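Local structure of manganese-containing pseudocatalase (Thermus thermophilus, 2V8T) at residues K57-L62 against E197-V202; L149-L154 against A190-A195; Y180-G185 against I213-I218. The protein probably breaks hydrogen peroxide down to water and oxygen, using a pair of manganese ions bound in each subunit. All coordinates share one frame; numbering follows the deposited sequence. Where two conformers were deposited one is given.

How the interactions relate
All three contacts hang on helix 172-200, a long helix of the ferritin-like core. Followed from its N-terminal end, this helix gives 180-185 to interaction 3, 190-195 to interaction 2 and 197-200 to interaction 1. Interactions 1 and 2 have centres about 10 Å apart and touch: L62 packs on A191, Y192 and A195, and Y59 on A195. Interaction 2 is nested within the loop that interaction 1 closes, whereas interaction 3 crosses both along the chain; its centre lies about 16 Å from that of interaction 2 and about 24 Å from that of interaction 1. The manganese ligand H188 lies between 180-185 and 190-195, so the contacts set a metal-bearing helix against its neighbours.

Interaction 1 of 3, residues K57-L62 against E197-V202; sequences KPYYDL and ESLTGV
Y59 reaches across from the first turn of helix 57-85 and gives its phenol hydrogen to S198, OH to OG at 2.8 Å. The serine oxygen sits at the edge of the tyrosine ring, in its plane, beside CE1 as well as OH. It gets there with chi1 at 73°, which places OG between the backbone N and the carbonyl carbon; from this position it also bonds to A195 O, one turn back. S198 was modelled in two conformers, and both bonds are those of the conformer given.

L199 handles the apolar side. Its CG is anti to the carbonyl carbon (chi1 -70°), and from there the two methyls divide the ring: CD2 comes within 3.5 Å of Y59 CZ at an oblique approach, while CD1 makes an off-centre CH-pi contact, 4.2 Å from the Y59 ring centroid. The two side chains slide past each other in opposite directions. Helix 172-200 ends just after L199, with T200 OG1 taking V202 N in an ST turn.

The contact joins the start of helix 57-85 to the C-terminal end of helix 172-200 in the ferritin-like bundle, away from the manganese site. L144 of helix 144-166 packs on both Y59 and L199, with I145 and L148 of that helix also against L199; L297 and L290 of a second subunit lie against Y59 and L199 respectively.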
ATOM      1  N   LYS A  57      27.597  -3.907 -24.912  1.00  9.01           N
ATOM      2  CA  LYS A  57      28.454  -3.678 -23.748  1.00  8.97           C
ATOM      3  C   LYS A  57      28.643  -2.244 -23.329  1.00  8.95           C
ATOM      4  O   LYS A  57      28.630  -1.989 -22.120  1.00  9.52           O
ATOM      5  CB  LYS A  57      29.812  -4.384 -23.929  1.00  9.44           C
ATOM      6  CG  LYS A  57      30.702  -4.299 -22.705  1.00  9.63           C
ATOM      7  CD  LYS A  57      31.937  -5.147 -22.867  1.00 10.27           C
ATOM      8  CE  LYS A  57      32.805  -5.199 -21.641  1.00 11.24           C
ATOM      9  NZ  LYS A  57      33.205  -3.855 -21.175  1.00 11.95           N
ATOM     10  N   PRO A  58      28.850  -1.277 -24.224  1.00  9.37           N
ATOM     11  CA  PRO A  58      29.084   0.057 -23.698  1.00 10.80           C
ATOM     12  C   PRO A  58      27.911   0.560 -22.850  1.00  9.50           C
ATOM     13  O   PRO A  58      28.103   1.269 -21.828  1.00 11.08           O
ATOM     14  CB  PRO A  58      29.252   0.877 -24.996  1.00 13.68           C
ATOM     15  CG  PRO A  58      29.805  -0.156 -26.012  1.00 14.53           C
ATOM     16  CD  PRO A  58      29.015  -1.370 -25.680  1.00 11.29           C
ATOM     17  N   TYR A  59      26.706   0.204 -23.255  1.00  8.16           N
ATOM     18  CA  TYR A  59      25.487   0.627 -22.544  1.00  8.14           C
ATOM     19  C   TYR A  59      25.296  -0.157 -21.269  1.00  7.56           C
ATOM     20  O   TYR A  59      24.865   0.403 -20.238  1.00  8.29           O
ATOM     21  CB  TYR A  59      24.272   0.447 -23.490  1.00  8.35           C
ATOM     22  CG  TYR A  59      24.463   1.181 -24.791  1.00  8.09           C
ATOM     23  CD1 TYR A  59      24.271   2.536 -24.880  1.00  9.33           C
ATOM     24  CD2 TYR A  59      24.907   0.503 -25.924  1.00  9.44           C
ATOM     25  CE1 TYR A  59      24.538   3.202 -26.066  1.00 10.83           C
ATOM     26  CE2 TYR A  59      25.185   1.165 -27.108  1.00 10.21           C
ATOM     27  CZ  TYR A  59      24.981   2.531 -27.179  1.00 10.17           C
ATOM     28  OH  TYR A  59      25.231   3.161 -28.368  1.00 12.67           O
ATOM     29  N   TYR A  60      25.615  -1.440 -21.290  1.00  8.10           N
ATOM     30  CA  TYR A  60      25.600  -2.264 -20.067  1.00  8.37           C
ATOM     31  C   TYR A  60      26.597  -1.708 -19.052  1.00  8.41           C
ATOM     32  O   TYR A  60      26.256  -1.538 -17.863  1.00  8.94           O
ATOM     33  CB  TYR A  60      25.919  -3.700 -20.420  1.00  8.40           C
ATOM     34  CG  TYR A  60      26.056  -4.576 -19.189  1.00  8.38           C
ATOM     35  CD1 TYR A  60      24.987  -4.790 -18.326  1.00  7.84           C
ATOM     36  CD2 TYR A  60      27.263  -5.186 -18.891  1.00  9.11           C
ATOM     37  CE1 TYR A  60      25.128  -5.564 -17.199  1.00  7.78           C
ATOM     38  CE2 TYR A  60      27.408  -5.971 -17.775  1.00  9.11           C
ATOM     39  CZ  TYR A  60      26.342  -6.192 -16.930  1.00  7.82           C
ATOM     40  OH  TYR A  60      26.437  -6.983 -15.813  1.00  8.81           O
ATOM     41  N   ASP A  61      27.814  -1.423 -19.480  1.00  8.72           N
ATOM     42  CA  ASP A  61      28.810  -0.895 -18.567  1.00  8.90           C
ATOM     43  C   ASP A  61      28.291   0.361 -17.894  1.00  7.92           C
ATOM     44  O   ASP A  61      28.465   0.570 -16.687  1.00  7.94           O
ATOM     45  CB  ASP A  61      30.126  -0.431 -19.341  0.70  7.41           C
ATOM     46  CG  ASP A  61      31.062  -1.608 -19.743  0.70  8.54           C
ATOM     47  OD1 ASP A  61      30.701  -2.807 -19.522  0.70  9.60           O
ATOM     48  OD2 ASP A  61      32.154  -1.268 -20.275  0.70 10.71           O
ATOM     49  N   LEU A  62      27.645   1.220 -18.671  1.00  7.81           N
ATOM     50  CA  LEU A  62      27.160   2.494 -18.145  1.00  7.78           C
ATOM     51  C   LEU A  62      26.128   2.258 -17.023  1.00  7.13           C
ATOM     52  O   LEU A  62      26.240   2.829 -15.950  1.00  7.54           O
ATOM     53  CB  LEU A  62      26.560   3.311 -19.285  1.00  8.61           C
ATOM     54  CG  LEU A  62      26.172   4.686 -18.897  1.00 10.04           C
ATOM     55  CD1 LEU A  62      27.347   5.537 -18.481  1.00 13.11           C
ATOM     56  CD2 LEU A  62      25.400   5.348 -20.036  1.00 12.06           C
ATOM     57  N   GLU A 197      21.633   9.763 -27.492  1.00  8.60           N
ATOM     58  CA  GLU A 197      22.096  10.360 -28.743  1.00  9.57           C
ATOM     59  C   GLU A 197      22.745   9.307 -29.639  1.00  8.83           C
ATOM     60  O   GLU A 197      22.514   9.262 -30.843  1.00 10.01           O
ATOM     61  CB  GLU A 197      23.165  11.478 -28.388  0.60 11.18           C
ATOM     62  CG  GLU A 197      22.639  12.722 -27.664  0.60 10.25           C
ATOM     63  CD  GLU A 197      23.574  13.831 -27.091  0.60 10.77           C
ATOM     64  OE1 GLU A 197      24.822  13.529 -26.829  0.60 11.91           O
ATOM     65  OE2 GLU A 197      22.946  14.903 -26.836  0.60 10.18           O
ATOM     66  N   SER A 198      23.562   8.449 -29.044  1.00  8.92           N
ATOM     67  CA  SER A 198      24.246   7.426 -29.797  1.00  9.83           C
ATOM     68  C   SER A 198      23.279   6.426 -30.427  1.00  9.79           C
ATOM     69  O   SER A 198      23.505   5.950 -31.542  1.00 13.97           O
ATOM     70  CB  SER A 198      25.348   6.760 -29.004  0.60 11.27           C
ATOM     71  OG  SER A 198      24.855   5.888 -27.990  0.60  9.51           O
ATOM     72  N   LEU A 199      22.204   6.081 -29.731  1.00  9.43           N
ATOM     73  CA  LEU A 199      21.268   5.065 -30.182  1.00  9.66           C
ATOM     74  C   LEU A 199      20.174   5.598 -31.103  1.00 10.46           C
ATOM     75  O   LEU A 199      19.586   4.799 -31.853  1.00 12.73           O
ATOM     76  CB  LEU A 199      20.638   4.383 -28.977  1.00  9.91           C
ATOM     77  CG  LEU A 199      21.564   3.509 -28.178  1.00 10.54           C
ATOM     78  CD1 LEU A 199      20.904   3.285 -26.752  1.00 13.47           C
ATOM     79  CD2 LEU A 199      21.916   2.208 -28.898  1.00 13.15           C
ATOM     80  N   THR A 200      19.850   6.872 -30.988  1.00 10.19           N
ATOM     81  CA  THR A 200      18.673   7.435 -31.618  1.00 10.93           C
ATOM     82  C   THR A 200      18.944   8.658 -32.515  1.00 10.75           C
ATOM     83  O   THR A 200      18.067   9.040 -33.304  1.00 11.83           O
ATOM     84  CB  THR A 200      17.601   7.893 -30.584  1.00 10.43           C
ATOM     85  OG1 THR A 200      17.990   9.103 -29.957  1.00 10.10           O
ATOM     86  CG2 THR A 200      17.258   6.820 -29.550  1.00 12.25           C
ATOM     87  N   GLY A 201      20.086   9.326 -32.334  1.00 10.83           N
ATOM     88  CA  GLY A 201      20.342  10.552 -33.039  1.00 11.75           C
ATOM     89  C   GLY A 201      19.681  11.787 -32.485  1.00 11.42           C
ATOM     90  O   GLY A 201      19.930  12.891 -33.006  1.00 15.50           O
ATOM     91  N   VAL A 202      18.900  11.647 -31.437  1.00  9.64           N
ATOM     92  CA  VAL A 202      18.205  12.791 -30.840  1.00  9.49           C
ATOM     93  C   VAL A 202      19.138  13.401 -29.787  1.00  9.58           C
ATOM     94  O   VAL A 202      19.674  12.682 -28.938  1.00 10.04           O
ATOM     95  CB  VAL A 202      16.892  12.340 -30.200  1.00 10.44           C
ATOM     96  CG1 VAL A 202      16.193  13.499 -29.493  1.00 11.29           C
ATOM     97  CG2 VAL A 202      15.969  11.705 -31.282  1.00 12.31           C
TER

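Interaction 2 of 3, residues L149-L154 against A190-A195; sequences LHNFFL and AAYGKA
N151 lays its CB over one face of the Y192 ring, 3.8 Å from the centroid and 17° off the normal, a CH-pi contact displaced toward the rim. Beyond CB the amide is turned 53° from the ring plane, and ND2 comes down to 4.0 Å from Y192 CZ. The amide is held at both ends: ND2 bonds to Q46 on helix 36-49, and OD1 accepts from H150 ND1 at 3.0 Å in a nearly straight bond lying in the imidazole plane, for the H150 conformer given.

These two helices, 144-166 and 172-200, run antiparallel with local axes 8.8 Å apart, as neighbours in the four-helix bundle of the ferritin-like fold. The Y192 ring meets Y43 of helix 36-49 edge-to-face and touches the manganese ligand E155; its side chain is about 6 Å from a manganese ion. Cutting Y192 back to an alanine is likely to leave N151 CB with no ring to lie on and Y43 without its edge-to-face partner, opening a gap beside E155.

F152 takes the other route. Its ring is thrown toward G193 by a chi1 of -179°, which sets CG anti to the backbone N, and CD1 comes 3.8 Å from G193 N. Glycine suits that spot, since a CB there would press on F152 CE1. M204 and L208 also pack on F152, as does L149 of a third subunit.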
ATOM      1  N   LEU A 149      15.481   6.295 -21.818  1.00  7.18           N
ATOM      2  CA  LEU A 149      14.610   7.458 -21.795  1.00  6.97           C
ATOM      3  C   LEU A 149      14.060   7.669 -20.373  1.00  7.04           C
ATOM      4  O   LEU A 149      14.077   8.771 -19.832  1.00  6.97           O
ATOM      5  CB  LEU A 149      13.489   7.266 -22.831  1.00  7.16           C
ATOM      6  CG  LEU A 149      12.447   8.363 -22.841  1.00  7.71           C
ATOM      7  CD1 LEU A 149      13.009   9.737 -23.196  1.00  9.91           C
ATOM      8  CD2 LEU A 149      11.303   7.968 -23.819  1.00  9.40           C
ATOM      9  N   HIS A 150      13.564   6.560 -19.781  1.00  6.77           N
ATOM     10  CA  HIS A 150      13.119   6.631 -18.408  1.00  6.81           C
ATOM     11  C   HIS A 150      14.224   7.153 -17.491  1.00  6.47           C
ATOM     12  O   HIS A 150      13.952   7.982 -16.615  1.00  7.11           O
ATOM     13  CB  HIS A 150      12.729   5.191 -17.946  0.80  6.90           C
ATOM     14  CG  HIS A 150      12.496   5.105 -16.482  0.80  7.08           C
ATOM     15  ND1 HIS A 150      13.524   4.826 -15.597  0.80  7.62           N
ATOM     16  CD2 HIS A 150      11.424   5.352 -15.697  0.80  7.68           C
ATOM     17  CE1 HIS A 150      13.028   4.904 -14.351  0.80  7.89           C
ATOM     18  NE2 HIS A 150      11.751   5.216 -14.372  0.80  8.05           N
ATOM     19  N   ASN A 151      15.443   6.647 -17.654  1.00  6.44           N
ATOM     20  CA  ASN A 151      16.526   7.006 -16.736  1.00  6.57           C
ATOM     21  C   ASN A 151      16.939   8.476 -16.867  1.00  6.33           C
ATOM     22  O   ASN A 151      17.275   9.127 -15.880  1.00  6.76           O
ATOM     23  CB  ASN A 151      17.738   6.143 -16.974  1.00  6.73           C
ATOM     24  CG  ASN A 151      17.473   4.663 -16.642  1.00  6.93           C
ATOM     25  OD1 ASN A 151      16.462   4.314 -16.020  1.00  7.05           O
ATOM     26  ND2 ASN A 151      18.422   3.811 -17.036  1.00  7.91           N
ATOM     27  N   PHE A 152      16.898   8.990 -18.089  1.00  6.67           N
ATOM     28  CA  PHE A 152      17.167  10.432 -18.304  1.00  6.87           C
ATOM     29  C   PHE A 152      16.147  11.259 -17.527  1.00  6.60           C
ATOM     30  O   PHE A 152      16.485  12.177 -16.783  1.00  7.01           O
ATOM     31  CB  PHE A 152      17.127  10.693 -19.813  1.00  7.17           C
ATOM     32  CG  PHE A 152      17.404  12.134 -20.175  1.00  6.92           C
ATOM     33  CD1 PHE A 152      18.695  12.603 -20.322  1.00  7.99           C
ATOM     34  CD2 PHE A 152      16.362  13.022 -20.361  1.00  7.88           C
ATOM     35  CE1 PHE A 152      18.949  13.922 -20.665  1.00  8.75           C
ATOM     36  CE2 PHE A 152      16.606  14.350 -20.701  1.00  9.13           C
ATOM     37  CZ  PHE A 152      17.897  14.779 -20.869  1.00  8.81           C
ATOM     38  N   PHE A 153      14.853  10.908 -17.722  1.00  6.72           N
ATOM     39  CA  PHE A 153      13.773  11.557 -16.948  1.00  6.77           C
ATOM     40  C   PHE A 153      14.002  11.416 -15.442  1.00  6.48           C
ATOM     41  O   PHE A 153      13.873  12.373 -14.689  1.00  6.83           O
ATOM     42  CB  PHE A 153      12.427  10.965 -17.367  1.00  7.10           C
ATOM     43  CG  PHE A 153      11.334  11.334 -16.413  1.00  7.17           C
ATOM     44  CD1 PHE A 153      10.854  12.646 -16.342  1.00  8.30           C
ATOM     45  CD2 PHE A 153      10.837  10.420 -15.513  1.00  8.90           C
ATOM     46  CE1 PHE A 153       9.937  13.017 -15.373  1.00  9.01           C
ATOM     47  CE2 PHE A 153       9.865  10.819 -14.574  1.00 10.41           C
ATOM     48  CZ  PHE A 153       9.447  12.144 -14.512  1.00  9.56           C
ATOM     49  N   LEU A 154      14.331  10.188 -14.995  1.00  6.92           N
ATOM     50  CA  LEU A 154      14.480   9.924 -13.566  1.00  6.85           C
ATOM     51  C   LEU A 154      15.529  10.856 -12.982  1.00  6.58           C
ATOM     52  O   LEU A 154      15.360  11.399 -11.885  1.00  7.29           O
ATOM     53  CB  LEU A 154      14.922   8.502 -13.282  0.50 10.32           C
ATOM     54  CG  LEU A 154      14.392   7.694 -12.109  0.50 15.95           C
ATOM     55  CD1 LEU A 154      15.328   6.439 -11.910  0.50 17.51           C
ATOM     56  CD2 LEU A 154      13.980   8.510 -10.896  0.50 16.16           C
ATOM     57  N   ALA A 190      23.594  13.597 -18.134  1.00  7.01           N
ATOM     58  CA  ALA A 190      24.401  13.786 -19.349  1.00  7.44           C
ATOM     59  C   ALA A 190      24.783  12.443 -19.961  1.00  7.21           C
ATOM     60  O   ALA A 190      24.799  12.305 -21.192  1.00  7.90           O
ATOM     61  CB  ALA A 190      25.661  14.609 -19.002  1.00  8.47           C
ATOM     62  N   ALA A 191      25.142  11.460 -19.126  1.00  7.03           N
ATOM     63  CA  ALA A 191      25.585  10.180 -19.618  1.00  7.68           C
ATOM     64  C   ALA A 191      24.428   9.443 -20.309  1.00  7.25           C
ATOM     65  O   ALA A 191      24.586   8.889 -21.397  1.00  7.52           O
ATOM     66  CB  ALA A 191      26.167   9.328 -18.485  1.00  8.18           C
ATOM     67  N   TYR A 192      23.255   9.422 -19.666  1.00  7.39           N
ATOM     68  CA  TYR A 192      22.103   8.803 -20.311  1.00  7.31           C
ATOM     69  C   TYR A 192      21.676   9.563 -21.562  1.00  7.22           C
ATOM     70  O   TYR A 192      21.254   8.957 -22.556  1.00  7.75           O
ATOM     71  CB  TYR A 192      20.941   8.653 -19.319  1.00  7.22           C
ATOM     72  CG  TYR A 192      21.241   7.672 -18.197  1.00  7.38           C
ATOM     73  CD1 TYR A 192      21.835   6.443 -18.439  1.00  8.71           C
ATOM     74  CD2 TYR A 192      20.933   7.981 -16.873  1.00  7.80           C
ATOM     75  CE1 TYR A 192      22.067   5.538 -17.409  1.00  9.39           C
ATOM     76  CE2 TYR A 192      21.177   7.086 -15.842  1.00  8.18           C
ATOM     77  CZ  TYR A 192      21.739   5.852 -16.112  1.00  8.44           C
ATOM     78  OH  TYR A 192      22.020   4.926 -15.143  1.00 10.09           O
ATOM     79  N   GLY A 193      21.830  10.892 -21.535  1.00  7.35           N
ATOM     80  CA  GLY A 193      21.534  11.664 -22.722  1.00  7.54           C
ATOM     81  C   GLY A 193      22.489  11.332 -23.883  1.00  7.52           C
ATOM     82  O   GLY A 193      22.053  11.191 -25.032  1.00  8.28           O
ATOM     83  N   LYS A 194      23.782  11.210 -23.571  1.00  7.60           N
ATOM     84  CA  LYS A 194      24.762  10.784 -24.589  1.00  7.72           C
ATOM     85  C   LYS A 194      24.467   9.387 -25.092  1.00  7.62           C
ATOM     86  O   LYS A 194      24.610   9.112 -26.292  1.00  8.34           O
ATOM     87  CB  LYS A 194      26.188  10.894 -24.000  1.00  8.08           C
ATOM     88  CG  LYS A 194      26.675  12.326 -23.862  1.00  8.16           C
ATOM     89  CD  LYS A 194      28.017  12.399 -23.115  1.00  8.97           C
ATOM     90  CE  LYS A 194      28.504  13.809 -22.857  1.00  9.67           C
ATOM     91  NZ  LYS A 194      28.960  14.458 -24.129  1.00 10.45           N
ATOM     92  N   ALA A 195      24.054   8.480 -24.206  1.00  7.51           N
ATOM     93  CA  ALA A 195      23.708   7.147 -24.643  1.00  7.84           C
ATOM     94  C   ALA A 195      22.509   7.193 -25.623  1.00  7.67           C
ATOM     95  O   ALA A 195      22.522   6.542 -26.665  1.00  8.24           O
ATOM     96  CB  ALA A 195      23.363   6.277 -23.435  1.00  8.32           C
TER

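Interaction 3 of 3, residues Y180-G185 against I213-I218; sequences YLLVRG and IDNSKI
N215 pushes its amide against the backbone of helix 172-200 at L182. From CB, which is directed at the helix, chi1 of -79° sets CG anti to the carbonyl carbon and carries the amide across. CG comes within 4.1 Å of L182 CB. OD1 then branches off to lie 3.7 Å from that same L182 CB, an apolar neighbour, and finds its polar mate elsewhere, accepting a hydrogen bond from R159 NH2 of helix 144-166. ND2, the other branch, donates to L182 O over 3.2 Å; at 146° the bond is bent and counts as weak. N215 ND2 also lies 4.0 Å from V183 N, and V183 CG2 is a looser neighbour. R159 thus holds the carbonyl oxygen, while the ND2 side rests on the main chain of helix 172-200 by a weak bond.

Beside it, L182 sends CD1 out to I218, where CG2 and CG1 both lie 4.0 Å from it, and the two side chains cross at about a right angle. The loop bearing N215 and I218 makes a short 3-10 turn at 215-217, in which I218 N bonds to N215 O at 3.0 Å. That turn brings both side chains to helix 172-200.

The loop leading into helix 219-226 so folds back on this long helix of the ferritin-like bundle, with L182 about 10 Å from a manganese ion. I218 stands at the N-cap position of helix 219-226, whose M225 packs on both N215 and V183. Helix 144-166 adds L163 against L182 and Y166 against I218, while P99 of a fourth subunit packs on I218 too.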
ATOM      1  N   TYR A 180      26.643  18.372  -3.911  1.00  7.04           N
ATOM      2  CA  TYR A 180      27.438  17.298  -4.521  1.00  7.18           C
ATOM      3  C   TYR A 180      26.566  16.435  -5.436  1.00  6.98           C
ATOM      4  O   TYR A 180      26.943  16.128  -6.579  1.00  7.47           O
ATOM      5  CB  TYR A 180      28.126  16.461  -3.442  1.00  7.59           C
ATOM      6  CG  TYR A 180      29.031  15.416  -4.024  1.00  7.87           C
ATOM      7  CD1 TYR A 180      30.208  15.783  -4.651  1.00  8.96           C
ATOM      8  CD2 TYR A 180      28.738  14.071  -3.980  1.00  8.67           C
ATOM      9  CE1 TYR A 180      31.086  14.858  -5.212  1.00 10.06           C
ATOM     10  CE2 TYR A 180      29.634  13.135  -4.583  1.00  9.62           C
ATOM     11  CZ  TYR A 180      30.802  13.566  -5.163  1.00  9.46           C
ATOM     12  OH  TYR A 180      31.642  12.602  -5.751  1.00 11.42           O
ATOM     13  N   LEU A 181      25.403  16.020  -4.931  1.00  6.90           N
ATOM     14  CA  LEU A 181      24.552  15.133  -5.719  1.00  7.04           C
ATOM     15  C   LEU A 181      23.856  15.832  -6.876  1.00  7.02           C
ATOM     16  O   LEU A 181      23.477  15.161  -7.842  1.00  7.96           O
ATOM     17  CB  LEU A 181      23.606  14.368  -4.821  1.00  7.52           C
ATOM     18  CG  LEU A 181      24.296  13.393  -3.839  1.00  8.02           C
ATOM     19  CD1 LEU A 181      23.258  12.549  -3.107  1.00  9.56           C
ATOM     20  CD2 LEU A 181      25.322  12.480  -4.538  1.00  8.74           C
ATOM     21  N   LEU A 182      23.715  17.155  -6.828  1.00  6.99           N
ATOM     22  CA  LEU A 182      23.278  17.889  -8.038  1.00  7.09           C
ATOM     23  C   LEU A 182      24.324  17.725  -9.134  1.00  7.05           C
ATOM     24  O   LEU A 182      24.000  17.551 -10.322  1.00  7.70           O
ATOM     25  CB  LEU A 182      23.082  19.364  -7.731  1.00  7.53           C
ATOM     26  CG  LEU A 182      21.839  19.698  -6.917  1.00  7.66           C
ATOM     27  CD1 LEU A 182      21.899  21.148  -6.470  1.00  9.47           C
ATOM     28  CD2 LEU A 182      20.555  19.396  -7.710  1.00  8.60           C
ATOM     29  N   VAL A 183      25.608  17.807  -8.768  1.00  6.97           N
ATOM     30  CA  VAL A 183      26.672  17.644  -9.759  1.00  7.09           C
ATOM     31  C   VAL A 183      26.706  16.205 -10.276  1.00  6.98           C
ATOM     32  O   VAL A 183      26.779  15.963 -11.486  1.00  7.54           O
ATOM     33  CB  VAL A 183      28.010  18.126  -9.175  1.00  7.42           C
ATOM     34  CG1 VAL A 183      29.142  17.803 -10.177  1.00  8.75           C
ATOM     35  CG2 VAL A 183      27.918  19.615  -8.885  1.00  8.36           C
ATOM     36  N   ARG A 184      26.626  15.219  -9.361  1.00  6.98           N
ATOM     37  CA  ARG A 184      26.632  13.825  -9.809  1.00  6.80           C
ATOM     38  C   ARG A 184      25.419  13.507 -10.673  1.00  7.14           C
ATOM     39  O   ARG A 184      25.523  12.788 -11.674  1.00  7.64           O
ATOM     40  CB  ARG A 184      26.701  12.871  -8.621  1.00  7.13           C
ATOM     41  CG  ARG A 184      27.933  13.064  -7.724  1.00  7.62           C
ATOM     42  CD  ARG A 184      29.237  13.144  -8.488  1.00  7.68           C
ATOM     43  NE  ARG A 184      29.422  11.942  -9.298  1.00  7.64           N
ATOM     44  CZ  ARG A 184      30.158  11.880 -10.396  1.00  7.33           C
ATOM     45  NH1 ARG A 184      30.851  12.923 -10.833  1.00  8.20           N
ATOM     46  NH2 ARG A 184      30.199  10.732 -11.072  1.00  7.88           N
ATOM     47  N   GLY A 185      24.246  14.070 -10.312  1.00  7.84           N
ATOM     48  CA  GLY A 185      23.052  13.817 -11.123  1.00  8.09           C
ATOM     49  C   GLY A 185      23.145  14.471 -12.459  1.00  7.94           C
ATOM     50  O   GLY A 185      22.588  13.987 -13.452  1.00  9.30           O
ATOM     51  N   ILE A 213      17.637  25.978 -14.709  1.00  9.29           N
ATOM     52  CA  ILE A 213      18.430  26.666 -13.702  1.00  9.22           C
ATOM     53  C   ILE A 213      19.757  25.930 -13.701  1.00  9.15           C
ATOM     54  O   ILE A 213      19.806  24.690 -13.751  1.00  9.39           O
ATOM     55  CB  ILE A 213      17.788  26.655 -12.304  1.00 10.34           C
ATOM     56  CG1 ILE A 213      18.642  27.459 -11.333  1.00 12.14           C
ATOM     57  CG2 ILE A 213      17.440  25.220 -11.799  1.00 11.17           C
ATOM     58  CD1 ILE A 213      18.025  27.638  -9.939  1.00 14.17           C
ATOM     59  N   ASP A 214      20.851  26.685 -13.699  1.00  9.27           N
ATOM     60  CA  ASP A 214      22.178  26.101 -13.717  1.00  9.75           C
ATOM     61  C   ASP A 214      22.616  25.699 -12.286  1.00  9.42           C
ATOM     62  O   ASP A 214      22.384  26.440 -11.333  1.00 10.09           O
ATOM     63  CB  ASP A 214      23.194  27.034 -14.342  0.80 11.13           C
ATOM     64  CG  ASP A 214      22.866  27.335 -15.759  0.80 12.45           C
ATOM     65  OD1 ASP A 214      22.363  26.484 -16.506  0.80 13.82           O
ATOM     66  OD2 ASP A 214      23.211  28.473 -16.153  0.80 19.34           O
ATOM     67  N   ASN A 215      23.323  24.592 -12.213  1.00  9.58           N
ATOM     68  CA  ASN A 215      23.937  24.198 -10.953  1.00 10.26           C
ATOM     69  C   ASN A 215      24.854  25.292 -10.401  1.00 10.93           C
ATOM     70  O   ASN A 215      25.044  25.369  -9.176  1.00 11.28           O
ATOM     71  CB  ASN A 215      24.718  22.898 -11.088  1.00 11.78           C
ATOM     72  CG  ASN A 215      23.823  21.641 -11.082  1.00 12.26           C
ATOM     73  OD1 ASN A 215      22.685  21.646 -10.667  1.00 13.55           O
ATOM     74  ND2 ASN A 215      24.453  20.550 -11.415  1.00 18.81           N
ATOM     75  N   SER A 216      25.399  26.148 -11.262  1.00 11.95           N
ATOM     76  CA  SER A 216      26.242  27.250 -10.793  1.00 13.67           C
ATOM     77  C   SER A 216      25.517  28.221  -9.860  1.00 12.78           C
ATOM     78  O   SER A 216      26.198  28.986  -9.146  1.00 15.53           O
ATOM     79  CB  SER A 216      26.824  28.005 -12.008  1.00 16.22           C
ATOM     80  OG  SER A 216      25.795  28.603 -12.743  1.00 18.87           O
ATOM     81  N   LYS A 217      24.179  28.215  -9.843  1.00 12.00           N
ATOM     82  CA  LYS A 217      23.414  29.075  -8.947  1.00 12.58           C
ATOM     83  C   LYS A 217      23.280  28.503  -7.543  1.00 11.95           C
ATOM     84  O   LYS A 217      22.739  29.175  -6.648  1.00 14.25           O
ATOM     85  CB  LYS A 217      22.015  29.307  -9.519  1.00 15.03           C
ATOM     86  CG  LYS A 217      22.033  29.977 -10.858  1.00 19.39           C
ATOM     87  CD  LYS A 217      22.835  31.269 -10.919  1.00 25.15           C
ATOM     88  CE  LYS A 217      23.064  31.763 -12.374  0.50 23.14           C
ATOM     89  NZ  LYS A 217      23.972  32.958 -12.423  0.50 25.22           N
ATOM     90  N   ILE A 218      23.773  27.287  -7.329  1.00 10.72           N
ATOM     91  CA  ILE A 218      23.712  26.649  -6.036  1.00 10.08           C
ATOM     92  C   ILE A 218      25.182  26.648  -5.526  1.00  9.86           C
ATOM     93  O   ILE A 218      26.016  25.956  -6.093  1.00 10.00           O
ATOM     94  CB  ILE A 218      23.205  25.204  -6.178  1.00  9.99           C
ATOM     95  CG1 ILE A 218      21.821  25.167  -6.872  1.00 11.48           C
ATOM     96  CG2 ILE A 218      23.210  24.534  -4.797  1.00 11.22           C
ATOM     97  CD1 ILE A 218      20.736  25.981  -6.160  1.00 13.93           C
TER